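PDB 3D2Y: N-acetylmuramoyl-L-alanine amidase AmiD from Escherichia coli, which hydrolyses the amide bond between N-acetylmuramoyl residues and L-amino acids in certain cell-wall glycopeptides, using one zinc ion per subunit. Local coordinates for residues V33-A38 against V149-I154. Residues are numbered along the deposited sequence; the frame is centred on the assembly and turned at random.
Sequences VIHYTA and VAHADI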
# COMPACT_ATOMS: atom_id res chain seq x y z
N VAL A 33 3.63 -1.14 2.46
CA VAL A 33 3.46 -0.16 1.39
C VAL A 33 4.18 -0.56 0.05
O VAL A 33 5.38 -0.81 0.04
CB VAL A 33 3.97 1.26 1.80
CG1 VAL A 33 3.71 2.25 0.67
CG2 VAL A 33 3.28 1.75 3.08
N ILE A 34 3.43 -0.57 -1.05
CA ILE A 34 3.99 -0.91 -2.37
C ILE A 34 4.33 0.36 -3.17
O ILE A 34 3.51 1.27 -3.28
CB ILE A 34 3.04 -1.83 -3.19
CG1 ILE A 34 2.60 -3.02 -2.33
CG2 ILE A 34 3.74 -2.36 -4.41
CD1 ILE A 34 3.77 -3.93 -1.85
N HIS A 35 5.54 0.39 -3.74
CA HIS A 35 6.03 1.52 -4.55
C HIS A 35 6.49 1.04 -5.90
O HIS A 35 6.83 -0.16 -6.03
CB HIS A 35 7.29 2.16 -3.89
CG HIS A 35 7.07 2.68 -2.50
ND1 HIS A 35 6.78 4.01 -2.25
CD2 HIS A 35 7.16 2.08 -1.29
CE1 HIS A 35 6.65 4.18 -0.95
NE2 HIS A 35 6.86 3.02 -0.34
N TYR A 36 6.58 1.94 -6.88
CA TYR A 36 7.52 1.75 -8.01
C TYR A 36 8.67 2.76 -7.95
O TYR A 36 8.56 3.83 -7.32
CB TYR A 36 6.88 1.72 -9.44
CG TYR A 36 6.04 2.93 -9.81
CD1 TYR A 36 6.56 4.24 -9.76
CD2 TYR A 36 4.70 2.77 -10.21
CE1 TYR A 36 5.75 5.34 -10.06
CE2 TYR A 36 3.90 3.88 -10.55
CZ TYR A 36 4.43 5.16 -10.45
OH TYR A 36 3.66 6.28 -10.76
N THR A 37 9.74 2.46 -8.67
CA THR A 37 10.99 3.23 -8.57
C THR A 37 10.99 4.41 -9.52
O THR A 37 11.65 5.42 -9.28
CB THR A 37 12.24 2.36 -8.88
OG1 THR A 37 12.23 1.84 -10.22
CG2 THR A 37 12.36 1.23 -7.94
N ALA A 38 10.24 4.27 -10.61
CA ALA A 38 10.35 5.15 -11.78
C ALA A 38 11.77 5.34 -12.27
O ALA A 38 12.14 6.46 -12.62
CB ALA A 38 9.67 6.54 -11.51
N VAL A 149 -0.99 -1.53 1.11
CA VAL A 149 -1.48 -0.31 0.46
C VAL A 149 -0.50 0.17 -0.57
O VAL A 149 0.69 -0.23 -0.58
CB VAL A 149 -1.71 0.86 1.48
CG1 VAL A 149 -2.88 0.53 2.46
CG2 VAL A 149 -0.36 1.18 2.26
N ALA A 150 -1.04 1.01 -1.44
CA ALA A 150 -0.26 1.79 -2.36
C ALA A 150 0.29 3.00 -1.64
O ALA A 150 -0.33 3.55 -0.75
CB ALA A 150 -1.17 2.28 -3.53
N HIS A 151 1.45 3.46 -2.08
CA HIS A 151 1.92 4.76 -1.61
C HIS A 151 0.86 5.86 -1.90
O HIS A 151 0.66 6.81 -1.11
CB HIS A 151 3.16 5.09 -2.38
CG HIS A 151 4.00 6.19 -1.78
ND1 HIS A 151 5.07 6.73 -2.46
CD2 HIS A 151 3.95 6.81 -0.58
CE1 HIS A 151 5.66 7.63 -1.69
NE2 HIS A 151 4.99 7.71 -0.56
N ALA A 152 0.20 5.76 -3.06
CA ALA A 152 -0.83 6.77 -3.42
C ALA A 152 -1.94 6.75 -2.40
O ALA A 152 -2.59 7.77 -2.16
CB ALA A 152 -1.40 6.50 -4.85
N ASP A 153 -2.18 5.57 -1.81
CA ASP A 153 -3.26 5.46 -0.82
C ASP A 153 -2.93 6.33 0.40
O ASP A 153 -3.85 6.86 1.06
CB ASP A 153 -3.47 4.02 -0.37
CG ASP A 153 -4.00 3.11 -1.49
OD1 ASP A 153 -4.68 3.59 -2.42
OD2 ASP A 153 -3.74 1.89 -1.43
N ILE A 154 -1.64 6.43 0.75
CA ILE A 154 -1.27 7.04 2.04
C ILE A 154 -0.80 8.48 1.85
O ILE A 154 -0.70 9.23 2.83
CB ILE A 154 -0.22 6.23 2.83
CG1 ILE A 154 1.16 6.26 2.15
CG2 ILE A 154 -0.74 4.84 3.08
CD1 ILE A 154 2.17 5.32 2.87
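The imidazole of His-35 turns its edge to a face of His-151, a T-shaped pair with ring planes at 63° and centroids 4.4 Å apart. His-35 CE1 lies above that face, displaced toward the rim, 3.4 Å from His-151 CG, while Ile-154 CG1 borders the His-151 ring at its edge, in plane. At the His-35 edge, near its plane, sits His-151 ND1, 3.2 Å from His-35 ND1. His-35 and His-151 belong, with Asp-161, to the catalytic zinc site of the AmpD/PGRP-type amidase fold, at the ends of two parallel strands, 31-36 and 148-150, the latter outermost in the sheet. Asp-161 hydrogen-bonds His-151 ND1; the far nitrogens are held by His-84 (on His-35 NE2) and the carbonyl of Ala-85 (on His-151 NE2). The bound peptide packs against both histidines, beside Tyr-36 and Thr-37 of the substrate site. His-151 places CG anti to the backbone N (chi1 -164°), which turns a ring face toward the His-35 edge.

Two backbone hydrogen bonds join the strands next to the rings. Ile-34 N donates to Val-149 O at 2.8 Å, almost straight (167°); one step on, where strand 148-150 gives way to a short, weakly bonded helical turn at about 151-154, His-151 N returns a longer bond to Ile-34 O at 3.2 Å. On the sheet face bearing Val-33 and Val-149, Ile-154 adds a contact beside Trp-90: its CD1 meets Val-33 CG2 tip to tip at 3.7 Å. Val-33 CG2 also touches Val-149 CG2 at 3.8 Å. Asp-153, also held by His-233 and Tyr-212, braces the turn: its OD2 takes Ala-150 N from above the carboxylate plane at 2.8 Å.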